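Local coordinates for tudor and KH domain-containing protein homolog (Bombyx mori, PDB 5VQH) that recognises symmetrically dimethylated arginines of the Piwi proteins Siwi and Ago3 through its extended Tudor domain and takes part in primary piRNA biogenesis, at residues W168-T180 with L223-A235. Sequence-based numbering, arbitrary orientation.
Sequences WHPQAVERFEELT and LDVGAVLVAEGWA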
ATOM      1  N   TRP A 168      14.053   6.219 -10.095  1.00 48.28           N
ATOM      2  CA  TRP A 168      13.223   7.294 -10.558  1.00 42.56           C
ATOM      3  C   TRP A 168      13.700   8.568  -9.958  1.00 42.10           C
ATOM      4  O   TRP A 168      14.093   8.601  -8.799  1.00 43.61           O
ATOM      5  CB  TRP A 168      11.768   7.061 -10.120  1.00 42.01           C
ATOM      6  CG  TRP A 168      11.129   5.946 -10.878  1.00 41.76           C
ATOM      7  CD1 TRP A 168      11.046   4.624 -10.507  1.00 40.80           C
ATOM      8  CD2 TRP A 168      10.524   6.041 -12.168  1.00 38.21           C
ATOM      9  NE1 TRP A 168      10.401   3.898 -11.484  1.00 38.32           N
ATOM     10  CE2 TRP A 168      10.067   4.743 -12.512  1.00 39.74           C
ATOM     11  CE3 TRP A 168      10.302   7.104 -13.058  1.00 38.67           C
ATOM     12  CZ2 TRP A 168       9.407   4.473 -13.726  1.00 40.81           C
ATOM     13  CZ3 TRP A 168       9.641   6.847 -14.264  1.00 40.76           C
ATOM     14  CH2 TRP A 168       9.184   5.532 -14.583  1.00 40.34           C
ATOM     15  N   HIS A 169      13.635   9.628 -10.748  1.00 41.51           N
ATOM     16  CA  HIS A 169      13.886  10.953 -10.256  1.00 42.57           C
ATOM     17  C   HIS A 169      12.736  11.362  -9.329  1.00 45.45           C
ATOM     18  O   HIS A 169      11.571  11.125  -9.650  1.00 50.04           O
ATOM     19  CB  HIS A 169      13.992  11.906 -11.441  1.00 47.46           C
ATOM     20  CG  HIS A 169      14.432  13.294 -11.072  1.00 52.48           C
ATOM     21  ND1 HIS A 169      13.576  14.225 -10.518  1.00 49.53           N
ATOM     22  CD2 HIS A 169      15.632  13.912 -11.190  1.00 51.91           C
ATOM     23  CE1 HIS A 169      14.228  15.350 -10.295  1.00 48.93           C
ATOM     24  NE2 HIS A 169      15.476  15.186 -10.697  1.00 53.09           N
ATOM     25  N   PRO A 170      13.043  12.002  -8.186  1.00 45.17           N
ATOM     26  CA  PRO A 170      12.029  12.451  -7.218  1.00 42.95           C
ATOM     27  C   PRO A 170      10.806  13.206  -7.786  1.00 39.78           C
ATOM     28  O   PRO A 170       9.720  13.116  -7.253  1.00 41.78           O
ATOM     29  CB  PRO A 170      12.819  13.404  -6.311  1.00 43.68           C
ATOM     30  CG  PRO A 170      14.212  12.929  -6.378  1.00 44.75           C
ATOM     31  CD  PRO A 170      14.410  12.341  -7.748  1.00 45.16           C
ATOM     32  N   GLN A 171      10.998  14.007  -8.806  1.00 38.82           N
ATOM     33  CA  GLN A 171       9.916  14.761  -9.406  1.00 40.72           C
ATOM     34  C   GLN A 171       9.067  13.962 -10.375  1.00 39.55           C
ATOM     35  O   GLN A 171       7.947  14.378 -10.682  1.00 38.38           O
ATOM     36  CB  GLN A 171      10.474  15.962 -10.151  1.00 44.32           C
ATOM     37  CG  GLN A 171      11.072  16.995  -9.240  1.00 48.86           C
ATOM     38  CD  GLN A 171      10.164  17.311  -8.064  1.00 56.06           C
ATOM     39  OE1 GLN A 171       8.950  17.526  -8.220  1.00 60.76           O
ATOM     40  NE2 GLN A 171      10.746  17.334  -6.871  1.00 61.19           N
ATOM     41  N   ALA A 172       9.651  12.887 -10.909  1.00 37.92           N
ATOM     42  CA  ALA A 172       8.926  11.858 -11.644  1.00 38.26           C
ATOM     43  C   ALA A 172       7.937  11.233 -10.674  1.00 39.82           C
ATOM     44  O   ALA A 172       6.753  11.171 -10.963  1.00 43.79           O
ATOM     45  CB  ALA A 172       9.874  10.792 -12.174  1.00 35.02           C
ATOM     46  N   VAL A 173       8.442  10.800  -9.515  1.00 37.00           N
ATOM     47  CA  VAL A 173       7.624  10.206  -8.495  1.00 34.79           C
ATOM     48  C   VAL A 173       6.561  11.186  -8.102  1.00 36.96           C
ATOM     49  O   VAL A 173       5.399  10.812  -7.957  1.00 45.62           O
ATOM     50  CB  VAL A 173       8.414   9.824  -7.250  1.00 37.03           C
ATOM     51  CG1 VAL A 173       7.494   9.220  -6.204  1.00 38.52           C
ATOM     52  CG2 VAL A 173       9.503   8.819  -7.597  1.00 39.61           C
ATOM     53  N   GLU A 174       6.933  12.443  -7.941  1.00 38.16           N
ATOM     54  CA  GLU A 174       5.976  13.474  -7.518  1.00 41.03           C
ATOM     55  C   GLU A 174       4.801  13.633  -8.500  1.00 40.40           C
ATOM     56  O   GLU A 174       3.631  13.756  -8.121  1.00 38.12           O
ATOM     57  CB  GLU A 174       6.709  14.811  -7.392  1.00 45.49           C
ATOM     58  CG  GLU A 174       5.813  15.982  -7.009  1.00 50.23           C
ATOM     59  CD  GLU A 174       4.900  15.671  -5.839  1.00 51.56           C
ATOM     60  OE1 GLU A 174       5.333  14.952  -4.906  1.00 59.68           O
ATOM     61  OE2 GLU A 174       3.747  16.155  -5.856  1.00 59.07           O
ATOM     62  N   ARG A 175       5.149  13.629  -9.771  1.00 38.72           N
ATOM     63  CA  ARG A 175       4.205  13.843 -10.835  1.00 42.78           C
ATOM     64  C   ARG A 175       3.261  12.625 -10.981  1.00 39.53           C
ATOM     65  O   ARG A 175       2.045  12.765 -11.247  1.00 36.92           O
ATOM     66  CB  ARG A 175       5.017  14.123 -12.091  1.00 45.59           C
ATOM     67  CG  ARG A 175       4.203  14.458 -13.297  1.00 48.37           C
ATOM     68  CD  ARG A 175       3.768  15.898 -13.351  1.00 43.86           C
ATOM     69  NE  ARG A 175       2.842  15.969 -14.470  1.00 41.87           N
ATOM     70  CZ  ARG A 175       1.586  16.377 -14.394  1.00 48.72           C
ATOM     71  NH1 ARG A 175       1.060  16.834 -13.243  1.00 46.74           N
ATOM     72  NH2 ARG A 175       0.853  16.367 -15.501  1.00 48.85           N
ATOM     73  N   PHE A 176       3.831  11.448 -10.761  1.00 34.32           N
ATOM     74  CA  PHE A 176       3.070  10.235 -10.692  1.00 37.55           C
ATOM     75  C   PHE A 176       2.097  10.310  -9.527  1.00 39.25           C
ATOM     76  O   PHE A 176       0.990   9.801  -9.637  1.00 39.02           O
ATOM     77  CB  PHE A 176       4.004   9.023 -10.558  1.00 39.76           C
ATOM     78  CG  PHE A 176       3.290   7.681 -10.468  1.00 39.78           C
ATOM     79  CD1 PHE A 176       2.518   7.207 -11.518  1.00 38.03           C
ATOM     80  CD2 PHE A 176       3.453   6.849  -9.341  1.00 43.14           C
ATOM     81  CE1 PHE A 176       1.892   5.964 -11.442  1.00 36.00           C
ATOM     82  CE2 PHE A 176       2.835   5.593  -9.265  1.00 40.10           C
ATOM     83  CZ  PHE A 176       2.044   5.161 -10.319  1.00 37.12           C
ATOM     84  N   GLU A 177       2.480  10.949  -8.421  1.00 37.76           N
ATOM     85  CA  GLU A 177       1.535  11.097  -7.333  1.00 38.88           C
ATOM     86  C   GLU A 177       0.428  12.080  -7.693  1.00 37.65           C
ATOM     87  O   GLU A 177      -0.674  11.993  -7.170  1.00 40.41           O
ATOM     88  CB  GLU A 177       2.223  11.525  -6.046  1.00 41.63           C
ATOM     89  CG  GLU A 177       3.243  10.521  -5.524  1.00 46.95           C
ATOM     90  CD  GLU A 177       3.764  10.867  -4.131  1.00 48.82           C
ATOM     91  OE1 GLU A 177       3.093  11.616  -3.400  1.00 50.50           O
ATOM     92  OE2 GLU A 177       4.842  10.383  -3.741  1.00 57.21           O
ATOM     93  N   GLU A 178       0.713  13.042  -8.555  1.00 39.13           N
ATOM     94  CA  GLU A 178      -0.304  14.037  -8.913  1.00 41.10           C
ATOM     95  C   GLU A 178      -1.257  13.380  -9.891  1.00 38.22           C
ATOM     96  O   GLU A 178      -2.471  13.470  -9.719  1.00 36.75           O
ATOM     97  CB  GLU A 178       0.295  15.304  -9.532  1.00 42.35           C
ATOM     98  CG  GLU A 178       0.941  16.259  -8.526  1.00 48.17           C
ATOM     99  CD  GLU A 178       2.064  17.153  -9.130  1.00 52.11           C
ATOM    100  OE1 GLU A 178       2.038  17.463 -10.349  1.00 50.76           O
ATOM    101  OE2 GLU A 178       2.989  17.564  -8.379  1.00 50.49           O
ATOM    102  N   LEU A 179      -0.705  12.709 -10.899  1.00 34.86           N
ATOM    103  CA  LEU A 179      -1.527  12.118 -11.938  1.00 35.11           C
ATOM    104  C   LEU A 179      -2.474  11.058 -11.379  1.00 36.12           C
ATOM    105  O   LEU A 179      -3.627  10.989 -11.802  1.00 35.10           O
ATOM    106  CB  LEU A 179      -0.665  11.486 -13.025  1.00 38.24           C
ATOM    107  CG  LEU A 179       0.204  12.436 -13.836  1.00 38.82           C
ATOM    108  CD1 LEU A 179       1.181  11.658 -14.692  1.00 37.15           C
ATOM    109  CD2 LEU A 179      -0.689  13.320 -14.680  1.00 39.98           C
ATOM    110  N   THR A 180      -1.997  10.241 -10.427  1.00 35.31           N
ATOM    111  CA  THR A 180      -2.849   9.221  -9.771  1.00 32.43           C
ATOM    112  C   THR A 180      -3.690   9.800  -8.657  1.00 33.02           C
ATOM    113  O   THR A 180      -4.594   9.111  -8.159  1.00 31.46           O
ATOM    114  CB  THR A 180      -2.026   8.064  -9.150  1.00 32.50           C
ATOM    115  OG1 THR A 180      -1.194   8.553  -8.080  1.00 29.70           O
ATOM    116  CG2 THR A 180      -1.155   7.370 -10.206  1.00 32.14           C
ATOM    117  N   LEU A 223      -6.734   9.741 -20.014  1.00 44.99           N
ATOM    118  CA  LEU A 223      -5.393  10.128 -19.657  1.00 40.87           C
ATOM    119  C   LEU A 223      -4.642   8.869 -19.303  1.00 40.56           C
ATOM    120  O   LEU A 223      -5.000   8.207 -18.336  1.00 43.06           O
ATOM    121  CB  LEU A 223      -5.451  11.047 -18.452  1.00 41.45           C
ATOM    122  CG  LEU A 223      -4.185  11.841 -18.157  1.00 41.94           C
ATOM    123  CD1 LEU A 223      -4.491  13.038 -17.258  1.00 43.43           C
ATOM    124  CD2 LEU A 223      -3.153  10.935 -17.509  1.00 46.70           C
ATOM    125  N   ASP A 224      -3.602   8.549 -20.067  1.00 36.93           N
ATOM    126  CA  ASP A 224      -2.747   7.418 -19.779  1.00 35.81           C
ATOM    127  C   ASP A 224      -1.581   7.873 -18.907  1.00 36.87           C
ATOM    128  O   ASP A 224      -0.663   8.553 -19.367  1.00 36.91           O
ATOM    129  CB  ASP A 224      -2.219   6.863 -21.090  1.00 38.67           C
ATOM    130  CG  ASP A 224      -1.281   5.684 -20.898  1.00 41.93           C
ATOM    131  OD1 ASP A 224      -0.567   5.622 -19.857  1.00 40.31           O
ATOM    132  OD2 ASP A 224      -1.260   4.830 -21.818  1.00 41.31           O
ATOM    133  N   VAL A 225      -1.583   7.475 -17.646  1.00 39.36           N
ATOM    134  CA  VAL A 225      -0.672   8.101 -16.667  1.00 35.51           C
ATOM    135  C   VAL A 225       0.789   7.893 -17.036  1.00 34.86           C
ATOM    136  O   VAL A 225       1.577   8.818 -17.033  1.00 34.31           O
ATOM    137  CB  VAL A 225      -0.954   7.614 -15.258  1.00 32.78           C
ATOM    138  CG1 VAL A 225       0.134   8.065 -14.281  1.00 35.67           C
ATOM    139  CG2 VAL A 225      -2.279   8.163 -14.813  1.00 32.14           C
ATOM    140  N   GLY A 226       1.129   6.690 -17.416  1.00 36.88           N
ATOM    141  CA  GLY A 226       2.471   6.408 -17.877  1.00 38.59           C
ATOM    142  C   GLY A 226       2.817   7.130 -19.165  1.00 42.75           C
ATOM    143  O   GLY A 226       3.976   7.445 -19.387  1.00 43.90           O
ATOM    144  N   ALA A 227       1.839   7.376 -20.038  1.00 44.82           N
ATOM    145  CA  ALA A 227       2.158   8.025 -21.305  1.00 44.19           C
ATOM    146  C   ALA A 227       2.442   9.490 -21.055  1.00 42.17           C
ATOM    147  O   ALA A 227       3.274  10.091 -21.727  1.00 44.03           O
ATOM    148  CB  ALA A 227       1.045   7.834 -22.328  1.00 49.40           C
ATOM    149  N   VAL A 228       1.785  10.054 -20.055  1.00 40.54           N
ATOM    150  CA  VAL A 228       2.117  11.390 -19.613  1.00 40.29           C
ATOM    151  C   VAL A 228       3.539  11.484 -19.087  1.00 42.08           C
ATOM    152  O   VAL A 228       4.195  12.479 -19.308  1.00 46.23           O
ATOM    153  CB  VAL A 228       1.196  11.859 -18.500  1.00 41.51           C
ATOM    154  CG1 VAL A 228       1.660  13.192 -17.942  1.00 40.16           C
ATOM    155  CG2 VAL A 228      -0.224  11.984 -19.013  1.00 43.46           C
ATOM    156  N   LEU A 229       3.997  10.474 -18.361  1.00 41.90           N
ATOM    157  CA  LEU A 229       5.335  10.487 -17.787  1.00 40.73           C
ATOM    158  C   LEU A 229       6.396  10.417 -18.894  1.00 44.08           C
ATOM    159  O   LEU A 229       7.454  11.073 -18.830  1.00 42.82           O
ATOM    160  CB  LEU A 229       5.534   9.323 -16.803  1.00 39.98           C
ATOM    161  CG  LEU A 229       4.783   9.351 -15.448  1.00 42.61           C
ATOM    162  CD1 LEU A 229       4.993   8.028 -14.698  1.00 44.21           C
ATOM    163  CD2 LEU A 229       5.144  10.515 -14.536  1.00 39.45           C
ATOM    164  N   VAL A 230       6.123   9.617 -19.908  1.00 45.54           N
ATOM    165  CA  VAL A 230       7.058   9.484 -21.012  1.00 50.01           C
ATOM    166  C   VAL A 230       7.140  10.813 -21.754  1.00 51.68           C
ATOM    167  O   VAL A 230       8.230  11.259 -22.061  1.00 59.02           O
ATOM    168  CB  VAL A 230       6.652   8.354 -21.982  1.00 51.81           C
ATOM    169  CG1 VAL A 230       7.521   8.384 -23.235  1.00 52.44           C
ATOM    170  CG2 VAL A 230       6.729   6.983 -21.289  1.00 50.39           C
ATOM    171  N   ALA A 231       6.002  11.455 -22.014  1.00 51.22           N
ATOM    172  CA  ALA A 231       5.976  12.707 -22.792  1.00 47.99           C
ATOM    173  C   ALA A 231       6.670  13.853 -22.070  1.00 52.63           C
ATOM    174  O   ALA A 231       7.350  14.661 -22.694  1.00 53.61           O
ATOM    175  CB  ALA A 231       4.550  13.101 -23.111  1.00 47.29           C
ATOM    176  N   GLU A 232       6.502  13.919 -20.747  1.00 52.94           N
ATOM    177  CA  GLU A 232       7.173  14.928 -19.933  1.00 49.64           C
ATOM    178  C   GLU A 232       8.621  14.567 -19.624  1.00 49.76           C
ATOM    179  O   GLU A 232       9.262  15.217 -18.805  1.00 56.10           O
ATOM    180  CB  GLU A 232       6.428  15.127 -18.622  1.00 50.28           C
ATOM    181  CG  GLU A 232       5.016  15.673 -18.765  1.00 51.86           C
ATOM    182  CD  GLU A 232       4.352  15.954 -17.420  1.00 55.02           C
ATOM    183  OE1 GLU A 232       4.949  15.598 -16.377  1.00 54.74           O
ATOM    184  OE2 GLU A 232       3.231  16.530 -17.388  1.00 57.33           O
ATOM    185  N   GLY A 233       9.140  13.528 -20.258  1.00 45.52           N
ATOM    186  CA  GLY A 233      10.546  13.192 -20.128  1.00 44.49           C
ATOM    187  C   GLY A 233      10.981  12.492 -18.855  1.00 42.79           C
ATOM    188  O   GLY A 233      12.157  12.185 -18.722  1.00 42.43           O
ATOM    189  N   TRP A 234      10.060  12.193 -17.935  1.00 41.64           N
ATOM    190  CA  TRP A 234      10.407  11.421 -16.726  1.00 38.83           C
ATOM    191  C   TRP A 234      10.694   9.927 -16.963  1.00 41.74           C
ATOM    192  O   TRP A 234      11.491   9.302 -16.221  1.00 39.26           O
ATOM    193  CB  TRP A 234       9.323  11.562 -15.697  1.00 40.26           C
ATOM    194  CG  TRP A 234       9.093  12.975 -15.284  1.00 43.60           C
ATOM    195  CD1 TRP A 234       7.946  13.699 -15.428  1.00 43.61           C
ATOM    196  CD2 TRP A 234      10.048  13.852 -14.669  1.00 46.46           C
ATOM    197  NE1 TRP A 234       8.126  14.974 -14.940  1.00 49.15           N
ATOM    198  CE2 TRP A 234       9.407  15.089 -14.463  1.00 47.22           C
ATOM    199  CE3 TRP A 234      11.383  13.709 -14.282  1.00 48.31           C
ATOM    200  CZ2 TRP A 234      10.042  16.161 -13.867  1.00 47.64           C
ATOM    201  CZ3 TRP A 234      12.015  14.785 -13.704  1.00 50.59           C
ATOM    202  CH2 TRP A 234      11.343  15.992 -13.499  1.00 47.71           C
ATOM    203  N   ALA A 235      10.066   9.356 -17.994  1.00 40.58           N
ATOM    204  CA  ALA A 235      10.238   7.929 -18.302  1.00 40.72           C
ATOM    205  C   ALA A 235      10.584   7.703 -19.779  1.00 40.79           C
ATOM    206  O   ALA A 235      10.517   8.627 -20.577  1.00 45.93           O
ATOM    207  CB  ALA A 235       8.941   7.192 -17.940  1.00 39.88           C
TER
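Helices 170-179 and 225-231 pack in a roughly antiparallel sense, their axes 10.2 Å apart at closest approach and their directions 144° apart, with Ala-172 beside Trp-234 and Leu-179 beside Val-225. Leu-229 is the central knob, seated among Ala-172, Arg-175, Phe-176 and Leu-179; its CD2 approaches the carbonyl of Ala-172, while its CD1 comes near CD1 of Phe-176. Towards the start of helix 225-231, Val-225 CG1 meets the edge of the Phe-176 ring at CD1, 3.7 Å away, and also touches CB of Leu-179. Leu-179 and Val-228 meet tip to tip, CD1 to CG1 at 3.6 Å. At the other end the indole of Trp-234 lies flat against the first turn of helix 170-179: CA of Ala-172 makes a CH-pi contact over its five-membered ring, 4.0 Å from the centroid, and Gln-171 CB sits 3.5 Å from Trp-234 CH2. His-169, whose ND1 caps the helix by accepting from Gln-171 N, presents a ring face to Trp-234 CZ3. With CG anti to the backbone N (chi1 -176°) and a bend at chi2, Arg-175 reaches across to Glu-232, its guanidinium nearly coplanar with the carboxylate. Arg-175 NE donates to the syn lone pair of Glu-232 OE1 at 2.9 Å, and weak bonds run from NE and NH2 to OE2 of the same carboxylate; Arg-175 NH1 pairs with Glu-178 OE1 at 3.1 Å, completing a salt-bridge network. A leucine in place of Arg-175 would probably leave Glu-232 and Glu-178 without their shared positive partner and Glu-232 freer to turn. Phe-176 also meets Phe-36 edge-to-face, and both Thr-180 (side chain) and Val-225 (backbone hydrogen bond) meet Leu-214, joining the helix pair to the SN-like (OB-fold) beta barrel of the extended Tudor domain.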